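Local coordinates for protein arsenic responsive repressor ArsR (Corynebacterium glutamicum ATCC 13032, PDB 6J0E) that probably represses transcription of arsenic-resistance genes by binding operator DNA as a dimer and lets go when arsenite binds, at residues H77-R89 / L97-R109. Sequence-based numbering, arbitrary orientation.
Sequences HLKKMTEAGFLDR and LHRVRPELFAELR
D88 is held by two arginines at once. R99 takes the D88 carboxylate side-on: its NE gives D88 OD1 a bond of 2.7 Å, nearly in the guanidinium plane and onto the syn lone pair, while NH2 reaches OD2, the planes of the two groups only 22° apart. R101, bent at chi2 and chi3, folds back over D88, and its NH1 meets D88 OD2 at 2.7 Å. That bond comes from the opposite face of the carboxylate to R99 NH2, with the R101 guanidinium almost perpendicular to the carboxylate. Beyond it, R101 NH2 pairs with E103 OE1, so the charges form a network of four residues. Beneath the side chains the strands 87-89 and 97-100 run antiparallel, D88 and R99 exchanging N-H and C=O as a hydrogen-bonded pair, and R101 N continues the pairing to F86 O at 2.9 Å. This is the beta wing of the ArsR-type winged helix-turn-helix, entered from helix 71-83, in this fold the probable DNA-recognition helix, through a Schellman motif at G85. One water joins G85 O to R101 O and L104 N. On the face of R89 and H98, the imidazole lies against helix 71-83: L78 CD1 sits over one ring face, 4.1 Å from its centroid, T82 OG1 approaches the edge, and R89 CG packs alongside NE2, which also shares a hydrogen bond with a water. At the far end, F86 CD1 lies over the F105 ring, 3.4 Å from CZ, and L108 CD1 touches the F86 ring edge through CE1. L34, V37 and L38 of helix 28-38 also pack on F86, and V100, beside L87 CD2, packs on C55, a residue of the arsenic pocket, and on I114 of the second subunit.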
loop_
_atom_site.group_PDB
_atom_site.type_symbol
_atom_site.label_atom_id
_atom_site.label_comp_id
_atom_site.label_asym_id
_atom_site.label_seq_id
_atom_site.Cartn_x
_atom_site.Cartn_y
_atom_site.Cartn_z
ATOM N N HIS B 77 0.799 -19.043 -9.430
ATOM C CA HIS B 77 0.888 -17.674 -8.851
ATOM C C HIS B 77 0.286 -16.703 -9.848
ATOM O O HIS B 77 -0.428 -15.800 -9.449
ATOM C CB HIS B 77 2.260 -17.319 -8.444
ATOM C CG HIS B 77 2.708 -17.994 -7.179
ATOM N ND1 HIS B 77 1.976 -17.933 -6.007
ATOM C CD2 HIS B 77 3.811 -18.728 -6.897
ATOM C CE1 HIS B 77 2.555 -18.701 -5.099
ATOM N NE2 HIS B 77 3.719 -19.109 -5.582
ATOM N N LEU B 78 0.578 -16.902 -11.126
ATOM C CA LEU B 78 0.068 -16.031 -12.103
ATOM C C LEU B 78 -1.470 -16.105 -12.170
ATOM O O LEU B 78 -2.118 -15.087 -12.384
ATOM C CB LEU B 78 0.622 -16.283 -13.474
ATOM C CG LEU B 78 2.100 -15.988 -13.573
ATOM C CD1 LEU B 78 2.558 -16.445 -14.937
ATOM C CD2 LEU B 78 2.344 -14.508 -13.488
ATOM N N LYS B 79 -1.963 -17.318 -12.021
ATOM C CA LYS B 79 -3.409 -17.523 -12.117
ATOM C C LYS B 79 -4.058 -16.716 -10.866
ATOM O O LYS B 79 -5.054 -16.080 -11.022
ATOM C CB LYS B 79 -3.705 -19.031 -12.134
ATOM C CG LYS B 79 -5.169 -19.328 -12.216
ATOM C CD LYS B 79 -5.361 -20.676 -12.806
ATOM C CE LYS B 79 -6.839 -20.956 -12.868
ATOM N NZ LYS B 79 -7.339 -21.106 -11.524
ATOM N N LYS B 80 -3.514 -16.853 -9.668
ATOM C CA LYS B 80 -4.089 -16.220 -8.484
ATOM C C LYS B 80 -4.014 -14.683 -8.645
ATOM O O LYS B 80 -4.975 -14.034 -8.385
ATOM C CB LYS B 80 -3.341 -16.682 -7.243
ATOM C CG LYS B 80 -3.541 -18.195 -6.980
ATOM C CD LYS B 80 -4.976 -18.576 -6.631
ATOM C CE LYS B 80 -4.976 -20.093 -6.177
ATOM N NZ LYS B 80 -6.417 -20.376 -6.015
ATOM N N MET B 81 -2.925 -14.157 -9.201
ATOM C CA MET B 81 -2.787 -12.759 -9.372
ATOM C C MET B 81 -3.714 -12.173 -10.464
ATOM O O MET B 81 -4.202 -11.077 -10.358
ATOM C CB MET B 81 -1.362 -12.330 -9.567
ATOM C CG MET B 81 -0.631 -12.457 -8.251
ATOM S SD MET B 81 0.960 -11.766 -8.634
ATOM C CE MET B 81 1.671 -13.235 -9.218
ATOM N N THR B 82 -3.892 -12.961 -11.515
ATOM C CA THR B 82 -4.839 -12.599 -12.593
ATOM C C THR B 82 -6.342 -12.673 -12.035
ATOM O O THR B 82 -7.054 -11.849 -12.406
ATOM C CB THR B 82 -4.673 -13.543 -13.756
ATOM O OG1 THR B 82 -3.364 -13.360 -14.330
ATOM C CG2 THR B 82 -5.682 -13.273 -14.839
ATOM N N GLU B 83 -6.680 -13.674 -11.264
ATOM C CA GLU B 83 -8.067 -13.776 -10.767
ATOM C C GLU B 83 -8.269 -12.544 -9.850
ATOM O O GLU B 83 -9.404 -12.042 -9.646
ATOM C CB GLU B 83 -8.236 -15.078 -10.071
ATOM C CG GLU B 83 -8.331 -16.215 -11.069
ATOM C CD GLU B 83 -8.042 -17.554 -10.517
ATOM O OE1 GLU B 83 -8.248 -18.540 -11.271
ATOM O OE2 GLU B 83 -7.779 -17.696 -9.344
ATOM N N ALA B 84 -7.225 -12.145 -9.155
ATOM C CA ALA B 84 -7.356 -10.988 -8.236
ATOM C C ALA B 84 -7.468 -9.675 -8.923
ATOM O O ALA B 84 -7.791 -8.649 -8.306
ATOM C CB ALA B 84 -6.285 -11.032 -7.188
ATOM N N GLY B 85 -7.040 -9.627 -10.200
ATOM C CA GLY B 85 -7.092 -8.425 -11.006
ATOM C C GLY B 85 -5.758 -7.638 -11.055
ATOM O O GLY B 85 -5.709 -6.518 -11.612
ATOM N N PHE B 86 -4.672 -8.144 -10.393
ATOM C CA PHE B 86 -3.396 -7.519 -10.501
ATOM C C PHE B 86 -2.746 -7.566 -11.893
ATOM O O PHE B 86 -1.887 -6.746 -12.217
ATOM C CB PHE B 86 -2.393 -8.066 -9.481
ATOM C CG PHE B 86 -2.809 -7.803 -8.018
ATOM C CD1 PHE B 86 -3.000 -6.493 -7.624
ATOM C CD2 PHE B 86 -3.003 -8.820 -7.132
ATOM C CE1 PHE B 86 -3.425 -6.223 -6.309
ATOM C CE2 PHE B 86 -3.442 -8.550 -5.817
ATOM C CZ PHE B 86 -3.569 -7.287 -5.424
ATOM N N LEU B 87 -3.122 -8.669 -12.583
ATOM C CA LEU B 87 -2.516 -8.983 -13.947
ATOM C C LEU B 87 -3.653 -9.270 -14.871
ATOM O O LEU B 87 -4.726 -9.623 -14.445
ATOM C CB LEU B 87 -1.653 -10.230 -13.988
ATOM C CG LEU B 87 -0.563 -10.262 -12.926
ATOM C CD1 LEU B 87 0.068 -11.653 -12.921
ATOM C CD2 LEU B 87 0.492 -9.182 -13.003
ATOM N N ASP B 88 -3.361 -9.180 -16.144
ATOM C CA ASP B 88 -4.346 -9.844 -17.051
ATOM C C ASP B 88 -3.519 -10.390 -18.172
ATOM O O ASP B 88 -2.310 -10.284 -18.145
ATOM C CB ASP B 88 -5.456 -8.947 -17.562
ATOM C CG ASP B 88 -4.978 -7.808 -18.351
ATOM O OD1 ASP B 88 -3.818 -7.670 -18.680
ATOM O OD2 ASP B 88 -5.862 -7.012 -18.728
ATOM N N ARG B 89 -4.217 -11.088 -19.045
ATOM C CA ARG B 89 -3.519 -11.848 -20.039
ATOM C C ARG B 89 -3.660 -11.089 -21.379
ATOM O O ARG B 89 -4.739 -10.584 -21.723
ATOM C CB ARG B 89 -4.112 -13.238 -20.097
ATOM C CG ARG B 89 -3.902 -14.124 -18.895
ATOM C CD ARG B 89 -5.073 -15.066 -18.657
ATOM N NE ARG B 89 -5.230 -16.031 -19.765
ATOM C CZ ARG B 89 -4.610 -17.223 -19.869
ATOM N NH1 ARG B 89 -3.750 -17.648 -18.971
ATOM N NH2 ARG B 89 -4.802 -17.983 -20.945
ATOM N N LEU B 97 0.767 -14.020 -22.827
ATOM C CA LEU B 97 1.656 -13.191 -21.969
ATOM C C LEU B 97 0.845 -12.651 -20.778
ATOM O O LEU B 97 -0.376 -12.549 -20.821
ATOM C CB LEU B 97 2.200 -12.052 -22.691
ATOM C CG LEU B 97 2.854 -12.437 -24.041
ATOM C CD1 LEU B 97 3.258 -11.197 -24.763
ATOM C CD2 LEU B 97 3.955 -13.390 -23.786
ATOM N N HIS B 98 1.552 -12.300 -19.690
ATOM C CA HIS B 98 0.885 -11.650 -18.552
ATOM C C HIS B 98 1.402 -10.268 -18.356
ATOM O O HIS B 98 2.597 -10.036 -18.483
ATOM C CB HIS B 98 1.229 -12.504 -17.356
ATOM C CG HIS B 98 0.296 -13.628 -17.206
ATOM N ND1 HIS B 98 0.507 -14.806 -17.789
ATOM C CD2 HIS B 98 -0.884 -13.739 -16.537
ATOM C CE1 HIS B 98 -0.471 -15.642 -17.515
ATOM N NE2 HIS B 98 -1.301 -15.045 -16.675
ATOM N N ARG B 99 0.503 -9.305 -18.097
ATOM C CA ARG B 99 0.963 -7.956 -17.854
ATOM C C ARG B 99 0.263 -7.404 -16.605
ATOM O O ARG B 99 -0.944 -7.590 -16.353
ATOM C CB ARG B 99 0.731 -7.006 -19.000
ATOM C CG ARG B 99 -0.643 -7.128 -19.514
ATOM C CD ARG B 99 -1.107 -5.790 -20.196
ATOM N NE ARG B 99 -2.535 -5.972 -20.395
ATOM C CZ ARG B 99 -3.316 -5.262 -21.185
ATOM N NH1 ARG B 99 -2.835 -4.258 -21.882
ATOM N NH2 ARG B 99 -4.582 -5.612 -21.275
ATOM N N VAL B 100 1.052 -6.693 -15.868
ATOM C CA VAL B 100 0.530 -5.988 -14.725
ATOM C C VAL B 100 -0.518 -4.934 -15.135
ATOM O O VAL B 100 -0.467 -4.240 -16.159
ATOM C CB VAL B 100 1.638 -5.420 -13.882
ATOM C CG1 VAL B 100 2.210 -4.228 -14.497
ATOM C CG2 VAL B 100 1.049 -5.114 -12.500
ATOM N N ARG B 101 -1.545 -4.880 -14.347
ATOM C CA ARG B 101 -2.576 -3.830 -14.436
ATOM C C ARG B 101 -2.305 -2.774 -13.300
ATOM O O ARG B 101 -2.283 -3.060 -12.120
ATOM C CB ARG B 101 -3.937 -4.485 -14.290
ATOM C CG ARG B 101 -4.409 -5.408 -15.432
ATOM C CD ARG B 101 -4.546 -4.765 -16.804
ATOM N NE ARG B 101 -5.602 -3.736 -16.844
ATOM C CZ ARG B 101 -6.482 -3.534 -17.813
ATOM N NH1 ARG B 101 -6.554 -4.404 -18.800
ATOM N NH2 ARG B 101 -7.348 -2.499 -17.729
ATOM N N PRO B 102 -2.088 -1.520 -13.624
ATOM C CA PRO B 102 -1.837 -0.415 -12.699
ATOM C C PRO B 102 -2.986 0.001 -11.813
ATOM O O PRO B 102 -2.746 0.554 -10.727
ATOM C CB PRO B 102 -1.427 0.729 -13.569
ATOM C CG PRO B 102 -1.516 0.294 -14.951
ATOM C CD PRO B 102 -1.953 -1.106 -15.054
ATOM N N GLU B 103 -4.192 -0.165 -12.310
ATOM C CA GLU B 103 -5.427 0.203 -11.573
ATOM C C GLU B 103 -5.539 -0.202 -10.123
ATOM O O GLU B 103 -5.705 0.695 -9.282
ATOM C CB GLU B 103 -6.679 -0.289 -12.361
ATOM C CG GLU B 103 -6.810 0.404 -13.691
ATOM C CD GLU B 103 -6.229 -0.446 -14.826
ATOM O OE1 GLU B 103 -6.626 -0.299 -15.982
ATOM O OE2 GLU B 103 -5.377 -1.279 -14.537
ATOM N N LEU B 104 -5.523 -1.503 -9.819
ATOM C CA LEU B 104 -5.641 -1.961 -8.448
ATOM C C LEU B 104 -4.509 -1.421 -7.606
ATOM O O LEU B 104 -4.689 -1.223 -6.447
ATOM C CB LEU B 104 -5.766 -3.510 -8.220
ATOM C CG LEU B 104 -7.132 -4.071 -8.608
ATOM C CD1 LEU B 104 -7.035 -5.535 -8.240
ATOM C CD2 LEU B 104 -8.284 -3.420 -7.866
ATOM N N PHE B 105 -3.343 -1.261 -8.173
ATOM C CA PHE B 105 -2.239 -0.847 -7.347
ATOM C C PHE B 105 -2.490 0.551 -6.922
ATOM O O PHE B 105 -2.190 0.923 -5.835
ATOM C CB PHE B 105 -0.871 -1.047 -8.068
ATOM C CG PHE B 105 -0.531 -2.481 -8.236
ATOM C CD1 PHE B 105 -0.032 -3.268 -7.136
ATOM C CD2 PHE B 105 -0.752 -3.157 -9.456
ATOM C CE1 PHE B 105 0.204 -4.620 -7.268
ATOM C CE2 PHE B 105 -0.463 -4.484 -9.558
ATOM C CZ PHE B 105 -0.008 -5.249 -8.497
ATOM N N ALA B 106 -2.934 1.384 -7.850
ATOM C CA ALA B 106 -3.277 2.792 -7.496
ATOM C C ALA B 106 -4.382 2.859 -6.417
ATOM O O ALA B 106 -4.281 3.658 -5.467
ATOM C CB ALA B 106 -3.694 3.566 -8.727
ATOM N N GLU B 107 -5.338 1.992 -6.484
ATOM C CA GLU B 107 -6.374 1.927 -5.500
ATOM C C GLU B 107 -5.776 1.548 -4.129
ATOM O O GLU B 107 -6.138 2.186 -3.120
ATOM C CB GLU B 107 -7.467 0.803 -5.811
ATOM C CG GLU B 107 -8.336 1.218 -6.969
ATOM C CD GLU B 107 -9.706 0.487 -6.952
ATOM O OE1 GLU B 107 -9.858 -0.576 -6.296
ATOM O OE2 GLU B 107 -10.632 1.018 -7.687
ATOM N N LEU B 108 -4.925 0.530 -4.092
ATOM C CA LEU B 108 -4.248 0.050 -2.839
ATOM C C LEU B 108 -3.376 1.171 -2.249
ATOM O O LEU B 108 -3.317 1.313 -1.034
ATOM C CB LEU B 108 -3.534 -1.328 -2.995
ATOM C CG LEU B 108 -4.366 -2.507 -3.351
ATOM C CD1 LEU B 108 -3.485 -3.717 -3.388
ATOM C CD2 LEU B 108 -5.530 -2.717 -2.367
ATOM N N ARG B 109 -2.624 1.905 -3.094
ATOM C CA ARG B 109 -1.909 3.105 -2.616
ATOM C C ARG B 109 -2.727 4.111 -1.895
ATOM O O ARG B 109 -2.261 4.642 -0.893
ATOM C CB ARG B 109 -1.108 3.778 -3.689
ATOM C CG ARG B 109 0.046 2.942 -4.140
ATOM C CD ARG B 109 1.035 3.768 -5.066
ATOM N NE ARG B 109 0.428 4.478 -6.148
ATOM C CZ ARG B 109 0.193 3.936 -7.361
ATOM N NH1 ARG B 109 0.494 2.614 -7.596
ATOM N NH2 ARG B 109 -0.385 4.657 -8.232
HETATM O O HOH W 1 -4.611 -4.178 -11.114
HETATM O O HOH W 2 -3.024 -16.611 -15.766
#